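Local coordinates for abhydrolase domain-containing protein (Exiguobacterium antarcticum, PDB 5H3H) that probably hydrolyses carboxylic esters as an alpha/beta-hydrolase esterase, with perhydrolase activity also suggested, at residues N89-G94 and V114-L119; H109-V114 and K207-T212. All blocks are in the same frame, centred on the assembly; numbering follows the deposited sequence.

Contact 1 of 2, residues N89-G94 and V114-L119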
ATOM      1  N   ASN B  89      -9.053  11.632   5.070  1.00 24.88           N
ATOM      2  CA  ASN B  89     -10.154  12.014   4.181  0.50 25.91           C
ATOM      3  C   ASN B  89      -9.698  13.010   3.120  1.00 24.45           C
ATOM      4  O   ASN B  89     -10.448  13.919   2.752  1.00 23.00           O
ATOM      5  CB  ASN B  89     -11.305  12.639   4.970  1.00 30.72           C
ATOM      6  CG  ASN B  89     -12.529  12.912   4.105  1.00 36.23           C
ATOM      7  OD1 ASN B  89     -12.855  12.134   3.209  1.00 38.87           O
ATOM      8  ND2 ASN B  89     -13.191  14.051   4.339  1.00 41.26           N
ATOM      9  N   VAL B  90      -8.468  12.881   2.650  1.00 23.87           N
ATOM     10  CA  VAL B  90      -7.942  13.954   1.765  1.00 22.32           C
ATOM     11  C   VAL B  90      -8.487  13.746   0.365  1.00 20.04           C
ATOM     12  O   VAL B  90      -8.640  12.610  -0.101  1.00 18.34           O
ATOM     13  CB  VAL B  90      -6.367  14.153   1.786  1.00 24.43           C
ATOM     14  CG1 VAL B  90      -5.691  13.624   3.034  1.00 25.20           C
ATOM     15  CG2 VAL B  90      -5.637  13.726   0.536  1.00 24.26           C
ATOM     16  N   THR B  91      -8.814  14.841  -0.287  1.00 18.70           N
ATOM     17  CA  THR B  91      -8.924  14.808  -1.757  1.00 19.88           C
ATOM     18  C   THR B  91      -7.559  15.092  -2.346  1.00 20.16           C
ATOM     19  O   THR B  91      -6.969  16.098  -2.039  1.00 23.25           O
ATOM     20  CB  THR B  91      -9.910  15.839  -2.207  1.00 20.40           C
ATOM     21  OG1 THR B  91     -11.170  15.459  -1.674  1.00 21.43           O
ATOM     22  CG2 THR B  91     -10.030  15.895  -3.733  1.00 22.28           C
ATOM     23  N   LEU B  92      -7.030  14.149  -3.081  1.00 19.41           N
ATOM     24  CA  LEU B  92      -5.696  14.263  -3.658  1.00 18.76           C
ATOM     25  C   LEU B  92      -5.804  14.635  -5.189  1.00 19.69           C
ATOM     26  O   LEU B  92      -6.327  13.864  -5.982  1.00 21.17           O
ATOM     27  CB  LEU B  92      -5.015  12.911  -3.429  1.00 19.56           C
ATOM     28  CG  LEU B  92      -3.587  12.817  -3.920  1.00 19.56           C
ATOM     29  CD1 LEU B  92      -2.724  13.816  -3.192  1.00 21.20           C
ATOM     30  CD2 LEU B  92      -3.067  11.417  -3.815  1.00 18.20           C
ATOM     31  N   LEU B  93      -5.343  15.812  -5.579  1.00 19.38           N
ATOM     32  CA  LEU B  93      -5.322  16.199  -7.013  1.00 20.55           C
ATOM     33  C   LEU B  93      -3.884  16.247  -7.527  1.00 20.23           C
ATOM     34  O   LEU B  93      -3.040  16.920  -6.948  1.00 19.93           O
ATOM     35  CB  LEU B  93      -6.025  17.509  -7.255  1.00 21.49           C
ATOM     36  CG  LEU B  93      -5.965  18.189  -8.637  1.00 28.11           C
ATOM     37  CD1 LEU B  93      -5.955  17.274  -9.833  1.00 32.38           C
ATOM     38  CD2 LEU B  93      -7.084  19.228  -8.821  1.00 28.77           C
ATOM     39  N   GLY B  94      -3.625  15.540  -8.629  1.00 19.30           N
ATOM     40  CA  GLY B  94      -2.365  15.653  -9.272  1.00 19.21           C
ATOM     41  C   GLY B  94      -2.529  16.217 -10.664  1.00 19.51           C
ATOM     42  O   GLY B  94      -3.347  15.705 -11.421  1.00 19.32           O
ATOM     43  N   VAL B 114      -6.807   8.752   1.997  1.00 21.85           N
ATOM     44  CA  VAL B 114      -7.347   9.474   0.782  1.00 23.62           C
ATOM     45  C   VAL B 114      -8.766   9.033   0.449  1.00 22.86           C
ATOM     46  O   VAL B 114      -9.018   7.870   0.187  1.00 29.79           O
ATOM     47  CB  VAL B 114      -6.497   9.201  -0.468  1.00 22.78           C
ATOM     48  CG1 VAL B 114      -7.046   9.908  -1.724  1.00 23.41           C
ATOM     49  CG2 VAL B 114      -5.072   9.586  -0.213  1.00 22.76           C
ATOM     50  N   SER B 115      -9.683   9.970   0.437  1.00 22.90           N
ATOM     51  CA  SER B 115     -11.067   9.672   0.067  1.00 27.17           C
ATOM     52  C   SER B 115     -11.339   9.721  -1.459  1.00 26.83           C
ATOM     53  O   SER B 115     -12.159   8.955  -1.975  1.00 25.68           O
ATOM     54  CB  SER B 115     -11.971  10.625   0.784  1.00 26.81           C
ATOM     55  OG  SER B 115     -11.962  11.868   0.141  1.00 37.05           O
ATOM     56  N   LYS B 116     -10.665  10.619  -2.170  1.00 26.03           N
ATOM     57  CA  LYS B 116     -10.802  10.695  -3.631  1.00 26.57           C
ATOM     58  C   LYS B 116      -9.552  11.241  -4.318  1.00 26.28           C
ATOM     59  O   LYS B 116      -8.763  11.978  -3.707  1.00 25.65           O
ATOM     60  CB  LYS B 116     -12.021  11.509  -3.977  1.00 28.15           C
ATOM     61  CG  LYS B 116     -11.960  12.934  -3.530  1.00 35.21           C
ATOM     62  CD  LYS B 116     -13.324  13.621  -3.644  1.00 34.35           C
ATOM     63  CE  LYS B 116     -14.264  13.170  -2.544  1.00 36.67           C
ATOM     64  NZ  LYS B 116     -15.571  13.881  -2.727  1.00 39.05           N
ATOM     65  N   LEU B 117      -9.396  10.845  -5.579  1.00 23.16           N
ATOM     66  CA  LEU B 117      -8.288  11.205  -6.428  1.00 23.33           C
ATOM     67  C   LEU B 117      -8.788  11.996  -7.635  1.00 22.18           C
ATOM     68  O   LEU B 117      -9.771  11.614  -8.247  1.00 23.14           O
ATOM     69  CB  LEU B 117      -7.679   9.890  -6.965  1.00 25.03           C
ATOM     70  CG  LEU B 117      -6.517  10.034  -7.937  1.00 21.50           C
ATOM     71  CD1 LEU B 117      -5.418  10.832  -7.256  1.00 22.95           C
ATOM     72  CD2 LEU B 117      -5.969   8.724  -8.475  1.00 23.68           C
ATOM     73  N   ILE B 118      -8.096  13.056  -7.997  1.00 24.93           N
ATOM     74  CA  ILE B 118      -8.374  13.788  -9.205  1.00 25.50           C
ATOM     75  C   ILE B 118      -7.092  13.768  -9.978  1.00 25.73           C
ATOM     76  O   ILE B 118      -6.032  14.013  -9.401  1.00 23.96           O
ATOM     77  CB  ILE B 118      -8.779  15.240  -8.937  1.00 28.85           C
ATOM     78  CG1 ILE B 118      -9.992  15.275  -7.997  1.00 27.13           C
ATOM     79  CG2 ILE B 118      -9.035  15.982 -10.257  1.00 28.31           C
ATOM     80  CD1 ILE B 118     -10.192  16.593  -7.269  1.00 30.91           C
ATOM     81  N   LEU B 119      -7.177  13.432 -11.258  1.00 21.01           N
ATOM     82  CA  LEU B 119      -6.015  13.379 -12.099  1.00 22.61           C
ATOM     83  C   LEU B 119      -6.303  14.393 -13.212  1.00 22.72           C
ATOM     84  O   LEU B 119      -7.209  14.189 -13.945  1.00 24.80           O
ATOM     85  CB  LEU B 119      -5.837  11.971 -12.686  1.00 24.15           C
ATOM     86  CG  LEU B 119      -5.368  10.814 -11.796  1.00 24.68           C
ATOM     87  CD1 LEU B 119      -5.394   9.521 -12.575  1.00 24.74           C
ATOM     88  CD2 LEU B 119      -3.959  11.056 -11.335  1.00 26.45           C
TER

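Contact 2 of 2, residues H109-V114 and K207-T212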
ATOM      1  N   HIS B 109       2.037   3.663  -0.709  1.00 24.59           N
ATOM      2  CA  HIS B 109       1.603   3.877   0.635  1.00 27.46           C
ATOM      3  C   HIS B 109       0.142   3.563   0.953  1.00 28.57           C
ATOM      4  O   HIS B 109      -0.255   3.777   2.072  1.00 30.72           O
ATOM      5  CB  HIS B 109       1.943   5.291   0.997  1.00 28.68           C
ATOM      6  CG  HIS B 109       3.370   5.598   0.761  1.00 30.51           C
ATOM      7  ND1 HIS B 109       4.329   5.466   1.741  1.00 32.01           N
ATOM      8  CD2 HIS B 109       4.029   5.935  -0.376  1.00 32.25           C
ATOM      9  CE1 HIS B 109       5.514   5.755   1.230  1.00 34.35           C
ATOM     10  NE2 HIS B 109       5.357   6.054  -0.050  1.00 32.04           N
ATOM     11  N   GLY B 110      -0.629   3.038  -0.001  1.00 25.92           N
ATOM     12  CA  GLY B 110      -2.052   2.712   0.233  1.00 27.90           C
ATOM     13  C   GLY B 110      -2.999   3.914   0.239  1.00 26.87           C
ATOM     14  O   GLY B 110      -2.575   5.092   0.214  1.00 29.26           O
ATOM     15  N   GLU B 111      -4.270   3.613   0.399  1.00 24.88           N
ATOM     16  CA  GLU B 111      -5.362   4.577   0.267  1.00 29.94           C
ATOM     17  C   GLU B 111      -6.063   4.964   1.563  1.00 29.72           C
ATOM     18  O   GLU B 111      -7.033   5.717   1.539  1.00 25.85           O
ATOM     19  CB  GLU B 111      -6.356   4.009  -0.762  1.00 30.97           C
ATOM     20  CG  GLU B 111      -5.611   3.582  -2.045  1.00 34.47           C
ATOM     21  CD  GLU B 111      -6.352   2.583  -2.945  1.00 40.76           C
ATOM     22  OE1 GLU B 111      -6.149   2.643  -4.191  1.00 33.98           O
ATOM     23  OE2 GLU B 111      -7.097   1.719  -2.413  1.00 45.41           O
ATOM     24  N   SER B 112      -5.573   4.502   2.717  1.00 32.20           N
ATOM     25  CA  SER B 112      -6.304   4.768   4.001  1.00 33.03           C
ATOM     26  C   SER B 112      -6.499   6.230   4.395  1.00 33.31           C
ATOM     27  O   SER B 112      -7.439   6.522   5.120  1.00 31.68           O
ATOM     28  CB  SER B 112      -5.675   4.038   5.190  1.00 35.38           C
ATOM     29  OG  SER B 112      -6.642   3.990   6.262  1.00 39.37           O
ATOM     30  N   ASN B 113      -5.653   7.162   3.912  1.00 32.84           N
ATOM     31  CA  ASN B 113      -5.849   8.612   4.216  1.00 26.94           C
ATOM     32  C   ASN B 113      -6.557   9.388   3.134  1.00 25.35           C
ATOM     33  O   ASN B 113      -6.825  10.575   3.315  1.00 22.08           O
ATOM     34  CB  ASN B 113      -4.475   9.288   4.437  1.00 32.62           C
ATOM     35  CG  ASN B 113      -3.760   8.742   5.668  1.00 35.04           C
ATOM     36  OD1 ASN B 113      -4.148   9.036   6.779  1.00 45.34           O
ATOM     37  ND2 ASN B 113      -2.762   7.915   5.462  1.00 36.22           N
ATOM     38  N   VAL B 114      -6.807   8.752   1.997  1.00 21.85           N
ATOM     39  CA  VAL B 114      -7.347   9.474   0.782  1.00 23.62           C
ATOM     40  C   VAL B 114      -8.766   9.033   0.449  1.00 22.86           C
ATOM     41  O   VAL B 114      -9.018   7.870   0.187  1.00 29.79           O
ATOM     42  CB  VAL B 114      -6.497   9.201  -0.468  1.00 22.78           C
ATOM     43  CG1 VAL B 114      -7.046   9.908  -1.724  1.00 23.41           C
ATOM     44  CG2 VAL B 114      -5.072   9.586  -0.213  1.00 22.76           C
ATOM     45  N   LYS B 207      -4.596  -1.393  -9.778  1.00 36.80           N
ATOM     46  CA  LYS B 207      -4.495  -1.566  -8.320  1.00 38.29           C
ATOM     47  C   LYS B 207      -5.107  -0.416  -7.559  1.00 38.88           C
ATOM     48  O   LYS B 207      -5.360  -0.515  -6.355  1.00 42.33           O
ATOM     49  CB  LYS B 207      -3.036  -1.750  -7.888  1.00 39.32           C
ATOM     50  CG  LYS B 207      -2.569  -3.180  -8.031  1.00 44.65           C
ATOM     51  CD  LYS B 207      -1.392  -3.319  -8.981  1.00 48.10           C
ATOM     52  CE  LYS B 207      -1.173  -4.778  -9.365  1.00 50.90           C
ATOM     53  NZ  LYS B 207       0.233  -5.013  -9.815  1.00 52.41           N
ATOM     54  N   ILE B 208      -5.395   0.667  -8.270  1.00 36.75           N
ATOM     55  CA  ILE B 208      -6.001   1.828  -7.662  1.00 35.01           C
ATOM     56  C   ILE B 208      -7.431   1.439  -7.354  1.00 39.00           C
ATOM     57  O   ILE B 208      -8.081   0.865  -8.238  1.00 36.82           O
ATOM     58  CB  ILE B 208      -5.954   3.044  -8.648  1.00 31.81           C
ATOM     59  CG1 ILE B 208      -4.500   3.402  -8.918  1.00 32.85           C
ATOM     60  CG2 ILE B 208      -6.737   4.243  -8.110  1.00 34.99           C
ATOM     61  CD1 ILE B 208      -3.703   3.662  -7.665  1.00 30.48           C
ATOM     62  N   THR B 209      -7.883   1.721  -6.114  1.00 38.85           N
ATOM     63  CA  THR B 209      -9.260   1.443  -5.624  1.00 42.45           C
ATOM     64  C   THR B 209     -10.095   2.681  -5.331  1.00 41.02           C
ATOM     65  O   THR B 209     -11.308   2.580  -5.199  1.00 43.64           O
ATOM     66  CB  THR B 209      -9.240   0.690  -4.258  1.00 47.20           C
ATOM     67  OG1 THR B 209      -8.256  -0.335  -4.281  1.00 54.14           O
ATOM     68  CG2 THR B 209     -10.602   0.074  -3.900  1.00 54.82           C
ATOM     69  N   VAL B 210      -9.448   3.830  -5.180  1.00 32.37           N
ATOM     70  CA  VAL B 210     -10.091   5.039  -4.701  1.00 32.58           C
ATOM     71  C   VAL B 210     -10.973   5.595  -5.811  1.00 28.67           C
ATOM     72  O   VAL B 210     -10.636   5.468  -6.994  1.00 32.81           O
ATOM     73  CB  VAL B 210      -9.045   6.156  -4.373  1.00 34.95           C
ATOM     74  CG1 VAL B 210      -9.691   7.274  -3.587  1.00 36.25           C
ATOM     75  CG2 VAL B 210      -7.867   5.600  -3.588  1.00 40.40           C
ATOM     76  N   ASP B 211     -12.057   6.229  -5.415  1.00 26.53           N
ATOM     77  CA  ASP B 211     -12.889   7.048  -6.310  1.00 26.99           C
ATOM     78  C   ASP B 211     -12.052   8.054  -7.070  1.00 27.38           C
ATOM     79  O   ASP B 211     -11.421   8.896  -6.446  1.00 24.49           O
ATOM     80  CB  ASP B 211     -13.910   7.849  -5.504  1.00 30.92           C
ATOM     81  CG  ASP B 211     -15.109   6.991  -4.995  1.00 36.78           C
ATOM     82  OD1 ASP B 211     -15.181   5.761  -5.224  1.00 41.72           O
ATOM     83  OD2 ASP B 211     -15.995   7.587  -4.351  1.00 40.56           O
ATOM     84  N   THR B 212     -12.076   7.967  -8.405  1.00 26.84           N
ATOM     85  CA  THR B 212     -11.287   8.864  -9.256  1.00 27.59           C
ATOM     86  C   THR B 212     -12.105   9.725 -10.246  1.00 28.89           C
ATOM     87  O   THR B 212     -13.127   9.271 -10.827  1.00 25.92           O
ATOM     88  CB  THR B 212     -10.184   8.058  -9.943  1.00 29.10           C
ATOM     89  OG1 THR B 212      -9.535   7.258  -8.916  1.00 32.35           O
ATOM     90  CG2 THR B 212      -9.142   8.988 -10.634  1.00 27.96           C
TER

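Contact 1 of 2, residues N89-G94 and V114-L119
Residues 90-94 and 116-119 run side by side as parallel strands, their axes 4.6 Å apart at closest and 15° from exact alignment. They are the two strands of a right-handed beta-alpha-beta crossover in the alpha/beta hydrolase sheet, joined through helix 97-109. Leu92 is held through both backbone polar atoms: its N reaches Lys116 O at 2.8 Å, and its O takes the N-H of Ile118. Gly94 N to Ile118 O continues the pairing. Val90 pairs with Val114 but Thr91 with Lys116, a beta bulge at Ser115. There the bond from Ser115 N to Val90 O is more bent, 142° at the hydrogen.

Val114, Leu92 and Leu117 point to the face packed by helix 97-109. Leu92 CB meets Val114 CG1 at 4.0 Å. Thr91, Leu93, Lys116 and Ile118 lie on the other face, under helix 255-267. Lys116 CG stands between its own N and carbonyl carbon (chi1 63°), which lifts the chain over Thr91, with CG 3.2 Å from Thr91 OG1. A bend at chi3 follows, and NZ hydrogen-bonds to Tyr265 O. Gly94 belongs to the GxSxG pattern, consistent with a nucleophile elbow just beyond the strand. Packing is tight on the helix 255-267 face: Leu93 CD1 lies 3.4 Å from Ile118 CG2.

Contact 2 of 2, residues H109-V114 and K207-T212
Glu111 OE1 accepts the backbone N-H of Thr209 at 2.7 Å, and the bond is nearly straight, 170° at the hydrogen. The donor comes in on the syn side of the carboxylate, 21° out of its plane. The other oxygen, OE2, takes a weak bond from Thr209 OG1 at 3.0 Å. One residue therefore meets both carboxylate oxygens, with its main chain and its hydroxyl.

The setting is a junction of two loops in the alpha/beta hydrolase fold. Residues 110-113 link helix 97-109 to strand 114-120, and residues 207-210 lead into strand 211-217. Gly110, just after the helix, leaves helical angles with a positive phi. A type I turn from Glu111 to Val114 follows, closed by Val114 N to Glu111 O at 3.1 Å. Glu111 CG lies anti to the carbonyl carbon (chi1 -50°), and the chain beyond it is extended, which carries the carboxylate across to Thr209.

The stem of Glu111 also packs. Val210 CG2 sits 3.4 Å from Glu111 CG, and the two side chains run past each other in opposite directions. The other methyl, Val210 CG1, meets Val114 CG1 at 4.2 Å. With an alanine here in place of Glu111, the Thr209 N-H and hydroxyl would probably lose their acceptors, and a gap is likely to open beside Val210 CG2.

Thr212 OG1 hydrogen-bonds back to Val210 O at 2.8 Å, from above the carbonyl plane. Lys207 packs on Val8 of the second subunit. No cation meets the carboxylate across this contact, but two donors on one residue probably restrain it from turning.

In the fold
Both contacts reach the same sheet and share Val114, where the loop of contact 2 becomes the strand of contact 1. Contact 1 is buried core, strand against strand. It depends on backbone bonds and on aliphatic packing between helices on the two faces. Contact 2 lies farther out, among the loops that enter strands 114-120 and 211-217, and is only partly buried. There a single carboxylate does most of the polar work. The two also meet directly: Val90 N probably hydrogen-bonds to Asn113 O, and Leu117 N to Asp211 O. Val210 CG1 packs on Lys116 CA. In the sheet, strand 114-120 lies between 90-95 and 211-217.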